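Local coordinates for adenosine kinase (Sinorhizobium meliloti, PDB 3UBO), which probably catalyses the ATP-dependent phosphorylation of adenosine to AMP, as a kinase of the pfkB carbohydrate kinase family that binds adenosine and ADP, at residues 136-149 against 161-174. Residues are numbered along the deposited sequence; the frame is centred on the assembly and turned at random.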
loop_
_atom_site.group_PDB
_atom_site.type_symbol
_atom_site.label_atom_id
_atom_site.label_comp_id
_atom_site.label_asym_id
_atom_site.label_seq_id
_atom_site.Cartn_x
_atom_site.Cartn_y
_atom_site.Cartn_z
ATOM N N CYS A 136 -15.404 13.460 -5.609
ATOM C CA CYS A 136 -16.279 12.843 -6.605
ATOM C C CYS A 136 -17.725 13.428 -6.857
ATOM O O CYS A 136 -18.351 13.147 -7.877
ATOM C CB CYS A 136 -16.332 11.321 -6.351
ATOM S SG CYS A 136 -14.610 10.606 -6.361
ATOM N N VAL A 137 -18.302 14.215 -5.976
ATOM C CA VAL A 137 -19.666 14.693 -6.300
ATOM C C VAL A 137 -19.649 15.892 -7.274
ATOM O O VAL A 137 -20.584 16.118 -8.019
ATOM C CB VAL A 137 -20.463 15.068 -5.049
ATOM C CG1 VAL A 137 -20.794 13.836 -4.221
ATOM C CG2 VAL A 137 -19.681 16.126 -4.257
ATOM N N GLU A 138 -18.535 16.619 -7.231
ATOM C CA GLU A 138 -18.165 17.747 -8.108
ATOM C C GLU A 138 -17.813 17.315 -9.523
ATOM O O GLU A 138 -17.341 18.118 -10.301
ATOM C CB GLU A 138 -16.898 18.463 -7.584
ATOM C CG GLU A 138 -16.952 19.045 -6.175
ATOM C CD GLU A 138 -17.984 20.183 -5.995
ATOM O OE1 GLU A 138 -18.519 20.682 -7.045
ATOM O OE2 GLU A 138 -18.245 20.582 -4.806
ATOM N N LEU A 139 -17.969 16.045 -9.865
ATOM C CA LEU A 139 -17.578 15.674 -11.205
ATOM C C LEU A 139 -18.766 15.908 -12.082
ATOM O O LEU A 139 -19.900 15.450 -11.769
ATOM C CB LEU A 139 -17.166 14.206 -11.304
ATOM C CG LEU A 139 -16.914 13.704 -12.742
ATOM C CD1 LEU A 139 -15.430 13.865 -13.192
ATOM C CD2 LEU A 139 -17.485 12.305 -12.943
ATOM N N GLY A 140 -18.495 16.581 -13.184
ATOM C CA GLY A 140 -19.552 16.812 -14.133
ATOM C C GLY A 140 -19.077 17.136 -15.543
ATOM O O GLY A 140 -17.880 16.894 -15.872
ATOM N N PRO A 141 -20.006 17.683 -16.376
ATOM C CA PRO A 141 -19.813 17.916 -17.803
ATOM C C PRO A 141 -18.626 18.763 -18.039
ATOM O O PRO A 141 -17.998 18.574 -19.050
ATOM C CB PRO A 141 -21.075 18.616 -18.204
ATOM C CG PRO A 141 -22.093 18.013 -17.340
ATOM C CD PRO A 141 -21.412 17.894 -16.007
ATOM N N GLU A 142 -18.255 19.605 -17.100
ATOM C CA GLU A 142 -17.180 20.562 -17.328
ATOM C C GLU A 142 -15.872 19.835 -17.466
ATOM O O GLU A 142 -14.864 20.396 -17.936
ATOM C CB GLU A 142 -17.145 21.452 -16.115
ATOM C CG GLU A 142 -18.589 21.566 -15.625
ATOM C CD GLU A 142 -18.729 21.599 -14.112
ATOM O OE1 GLU A 142 -18.555 20.502 -13.449
ATOM O OE2 GLU A 142 -19.033 22.740 -13.618
ATOM N N ASP A 143 -15.904 18.569 -17.051
ATOM C CA ASP A 143 -14.709 17.748 -16.875
ATOM C C ASP A 143 -14.467 16.749 -18.022
ATOM O O ASP A 143 -13.464 16.009 -18.002
ATOM C CB ASP A 143 -14.814 16.995 -15.538
ATOM C CG ASP A 143 -14.565 17.883 -14.322
ATOM O OD1 ASP A 143 -13.539 18.626 -14.339
ATOM O OD2 ASP A 143 -15.382 17.765 -13.365
ATOM N N VAL A 144 -15.406 16.706 -18.982
ATOM C CA VAL A 144 -15.207 16.025 -20.270
ATOM C C VAL A 144 -14.077 16.762 -21.023
ATOM O O VAL A 144 -14.220 17.936 -21.337
ATOM C CB VAL A 144 -16.524 15.902 -21.120
ATOM C CG1 VAL A 144 -16.217 15.252 -22.365
ATOM C CG2 VAL A 144 -17.628 15.087 -20.376
ATOM N N GLU A 145 -12.903 16.134 -21.174
ATOM C CA GLU A 145 -11.939 16.562 -22.193
ATOM C C GLU A 145 -12.530 16.024 -23.505
ATOM O O GLU A 145 -12.836 14.814 -23.650
ATOM C CB GLU A 145 -10.503 16.044 -21.983
ATOM C CG GLU A 145 -9.610 16.836 -21.050
ATOM C CD GLU A 145 -8.570 15.940 -20.324
ATOM O OE1 GLU A 145 -7.505 15.692 -20.959
ATOM O OE2 GLU A 145 -8.820 15.504 -19.132
ATOM N N ASP A 146 -12.709 16.940 -24.443
ATOM C CA ASP A 146 -13.560 16.788 -25.611
ATOM C C ASP A 146 -12.877 15.944 -26.717
ATOM O O ASP A 146 -13.420 14.932 -27.270
ATOM C CB ASP A 146 -13.791 18.239 -26.091
ATOM C CG ASP A 146 -15.025 18.366 -26.925
ATOM O OD1 ASP A 146 -15.383 17.297 -27.495
ATOM O OD2 ASP A 146 -15.639 19.468 -27.004
ATOM N N ASP A 147 -11.671 16.434 -27.016
ATOM C CA ASP A 147 -10.762 15.879 -27.996
ATOM C C ASP A 147 -10.512 14.449 -27.595
ATOM O O ASP A 147 -10.663 13.505 -28.407
ATOM C CB ASP A 147 -9.448 16.711 -28.072
ATOM C CG ASP A 147 -8.844 17.036 -26.690
ATOM O OD1 ASP A 147 -9.617 17.416 -25.799
ATOM O OD2 ASP A 147 -7.605 16.908 -26.483
ATOM N N VAL A 148 -10.177 14.286 -26.315
ATOM C CA VAL A 148 -9.939 12.970 -25.712
ATOM C C VAL A 148 -11.107 11.968 -25.878
ATOM O O VAL A 148 -10.859 10.904 -26.383
ATOM C CB VAL A 148 -9.344 13.134 -24.273
ATOM C CG1 VAL A 148 -8.950 11.786 -23.605
ATOM C CG2 VAL A 148 -8.111 14.109 -24.345
ATOM N N VAL A 149 -12.359 12.273 -25.541
ATOM C CA VAL A 149 -13.425 11.307 -25.856
ATOM C C VAL A 149 -13.426 10.875 -27.317
ATOM O O VAL A 149 -13.536 9.673 -27.604
ATOM C CB VAL A 149 -14.802 11.810 -25.489
ATOM C CG1 VAL A 149 -15.913 10.719 -25.581
ATOM C CG2 VAL A 149 -14.719 12.479 -24.142
ATOM N N LEU A 161 -21.563 5.914 -10.790
ATOM C CA LEU A 161 -21.481 7.333 -11.107
ATOM C C LEU A 161 -22.865 7.918 -11.045
ATOM O O LEU A 161 -23.047 9.121 -11.082
ATOM C CB LEU A 161 -20.959 7.541 -12.515
ATOM C CG LEU A 161 -19.451 7.666 -12.700
ATOM C CD1 LEU A 161 -19.145 8.164 -14.107
ATOM C CD2 LEU A 161 -18.787 8.564 -11.671
ATOM N N TRP A 162 -23.854 7.051 -10.974
ATOM C CA TRP A 162 -25.186 7.548 -10.724
ATOM C C TRP A 162 -25.337 8.228 -9.356
ATOM O O TRP A 162 -26.054 9.240 -9.258
ATOM C CB TRP A 162 -26.283 6.530 -11.108
ATOM C CG TRP A 162 -26.602 6.791 -12.545
ATOM C CD1 TRP A 162 -27.825 7.132 -13.079
ATOM C CD2 TRP A 162 -25.640 6.903 -13.632
ATOM N NE1 TRP A 162 -27.686 7.416 -14.436
ATOM C CE2 TRP A 162 -26.366 7.285 -14.800
ATOM C CE3 TRP A 162 -24.234 6.725 -13.726
ATOM C CZ2 TRP A 162 -25.741 7.475 -16.056
ATOM C CZ3 TRP A 162 -23.603 6.927 -14.974
ATOM C CH2 TRP A 162 -24.371 7.286 -16.131
ATOM N N ASP A 163 -24.593 7.743 -8.350
ATOM C CA ASP A 163 -24.699 8.216 -6.967
ATOM C C ASP A 163 -24.429 9.702 -6.824
ATOM O O ASP A 163 -25.258 10.418 -6.230
ATOM C CB ASP A 163 -23.817 7.397 -6.000
ATOM C CG ASP A 163 -24.394 6.023 -5.710
ATOM O OD1 ASP A 163 -25.636 5.953 -5.540
ATOM O OD2 ASP A 163 -23.627 5.015 -5.699
ATOM N N PRO A 164 -23.280 10.186 -7.341
ATOM C CA PRO A 164 -23.082 11.631 -7.224
ATOM C C PRO A 164 -24.220 12.405 -7.926
ATOM O O PRO A 164 -25.217 11.819 -8.394
ATOM C CB PRO A 164 -21.703 11.882 -7.882
ATOM C CG PRO A 164 -21.108 10.617 -8.177
ATOM C CD PRO A 164 -22.061 9.485 -7.785
ATOM N N PRO A 165 -24.114 13.734 -7.960
ATOM C CA PRO A 165 -25.330 14.414 -8.444
ATOM C C PRO A 165 -25.357 14.554 -10.000
ATOM O O PRO A 165 -26.354 14.162 -10.664
ATOM C CB PRO A 165 -25.271 15.785 -7.747
ATOM C CG PRO A 165 -24.008 15.785 -6.895
ATOM C CD PRO A 165 -23.130 14.657 -7.387
ATOM N N ARG A 166 -24.221 15.030 -10.537
ATOM C CA ARG A 166 -24.085 15.468 -11.905
ATOM C C ARG A 166 -23.064 14.699 -12.727
ATOM O O ARG A 166 -22.435 15.257 -13.646
ATOM C CB ARG A 166 -23.648 16.925 -11.893
ATOM C CG ARG A 166 -24.443 17.770 -10.943
ATOM C CD ARG A 166 -23.600 18.870 -10.503
ATOM N NE ARG A 166 -22.973 19.606 -11.614
ATOM C CZ ARG A 166 -21.645 19.732 -11.750
ATOM N NH1 ARG A 166 -20.860 19.137 -10.838
ATOM N NH2 ARG A 166 -21.100 20.441 -12.755
ATOM N N ALA A 167 -22.890 13.423 -12.430
ATOM C CA ALA A 167 -21.970 12.657 -13.232
ATOM C C ALA A 167 -22.689 12.129 -14.471
ATOM O O ALA A 167 -22.148 12.302 -15.549
ATOM C CB ALA A 167 -21.267 11.555 -12.438
ATOM N N LYS A 168 -23.877 11.514 -14.325
ATOM C CA LYS A 168 -24.790 11.233 -15.451
ATOM C C LYS A 168 -24.799 12.335 -16.596
ATOM O O LYS A 168 -24.912 11.992 -17.785
ATOM C CB LYS A 168 -26.220 10.957 -14.925
ATOM C CG LYS A 168 -26.948 12.187 -14.265
ATOM C CD LYS A 168 -27.893 11.740 -13.116
ATOM C CE LYS A 168 -29.393 11.613 -13.506
ATOM N NZ LYS A 168 -30.193 10.427 -12.905
ATOM N N ASP A 169 -24.657 13.621 -16.256
ATOM C CA ASP A 169 -24.604 14.690 -17.291
ATOM C C ASP A 169 -23.193 14.901 -17.886
ATOM O O ASP A 169 -23.032 15.591 -18.900
ATOM C CB ASP A 169 -25.153 16.093 -16.828
ATOM C CG ASP A 169 -26.404 15.990 -15.934
ATOM O OD1 ASP A 169 -27.305 15.145 -16.194
ATOM O OD2 ASP A 169 -26.463 16.751 -14.928
ATOM N N ALA A 170 -22.167 14.367 -17.241
ATOM C CA ALA A 170 -20.864 14.391 -17.880
ATOM C C ALA A 170 -20.815 13.194 -18.831
ATOM O O ALA A 170 -19.970 13.176 -19.738
ATOM C CB ALA A 170 -19.730 14.322 -16.858
ATOM N N ILE A 171 -21.760 12.255 -18.623
ATOM C CA ILE A 171 -21.882 10.967 -19.322
ATOM C C ILE A 171 -22.739 11.002 -20.606
ATOM O O ILE A 171 -22.239 10.587 -21.667
ATOM C CB ILE A 171 -22.373 9.762 -18.375
ATOM C CG1 ILE A 171 -21.312 9.319 -17.337
ATOM C CG2 ILE A 171 -22.783 8.479 -19.188
ATOM C CD1 ILE A 171 -19.922 9.088 -17.884
ATOM N N ARG A 172 -24.005 11.445 -20.521
ATOM C CA ARG A 172 -24.855 11.647 -21.726
ATOM C C ARG A 172 -23.929 12.197 -22.804
ATOM O O ARG A 172 -23.900 11.706 -23.953
ATOM C CB ARG A 172 -26.003 12.674 -21.484
ATOM C CG ARG A 172 -25.668 14.027 -22.088
ATOM C CD ARG A 172 -26.817 15.065 -22.322
ATOM N NE ARG A 172 -27.211 15.821 -21.129
ATOM C CZ ARG A 172 -28.182 15.406 -20.303
ATOM N NH1 ARG A 172 -28.820 14.231 -20.545
ATOM N NH2 ARG A 172 -28.513 16.145 -19.232
ATOM N N GLU A 173 -23.140 13.178 -22.339
ATOM C CA GLU A 173 -22.286 14.076 -23.103
ATOM C C GLU A 173 -21.062 13.460 -23.772
ATOM O O GLU A 173 -20.743 13.779 -24.922
ATOM C CB GLU A 173 -21.814 15.214 -22.177
ATOM C CG GLU A 173 -21.541 16.592 -22.852
ATOM C CD GLU A 173 -22.794 17.234 -23.532
ATOM O OE1 GLU A 173 -23.947 17.276 -22.946
ATOM O OE2 GLU A 173 -22.583 17.686 -24.680
ATOM N N ALA A 174 -20.333 12.635 -23.030
ATOM C CA ALA A 174 -19.239 11.821 -23.594
ATOM C C ALA A 174 -19.693 10.639 -24.482
ATOM O O ALA A 174 -18.942 10.245 -25.356
ATOM C CB ALA A 174 -18.301 11.344 -22.497
#
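From Val137 beside Pro164, through Pro141 beside Ala170, to Val149 beside Ala174, the two backbones run in the same direction, the CA atoms of Val137 and Pro164 lying 4.7 Å apart. No backbone hydrogen bond joins them. Arg166 makes the polar link: its NH2 donates to Glu142 OE1 at 2.6 Å in a nearly straight hydrogen bond (162° at the hydrogen) that is part of a salt bridge. The oxygen lies near the guanidinium plane, yet NH2 meets it from above the carboxylate, the two planes standing 78° apart, so a single N-H is used rather than a paired, coplanar grip. Gly140 CA lies over one guanidinium face, and the carbonyl of Glu138 faces the guanidinium edge. Replacing Arg166 by an alanine removes the guanidinium, which would probably leave the Glu142 carboxylate without its charged mate and Gly140 without the group it lies against. Helix 168-179 is the connecting helix of a beta-alpha-beta crossover between the parallel strands 152-158 and 184-188, within the central sheet of the pfkB (ribokinase-like) fold; residues 136-149, leading into helix 146-150, lie against its N-terminal half and the loop before it. Away from the salt bridge the contact is largely apolar. A chi1 of 172° sets Leu139 CG opposite the backbone N and beside the carbonyl carbon, which swings CD2 toward Ala167 CB, at 3.9 Å, and Leu161 CD2, at 4.2 Å; the Leu161 side chain lies about 6 Å from bound adenosine. At one end, Val137 CB packs on Pro165 CD at 3.6 Å. Farther along, Val144 turns CG2 onto the methyl of Ala170, and Val149 sets CG1 4.0 Å from Ala174 CB, while both valines also touch Ile177 on the next turn of the helix.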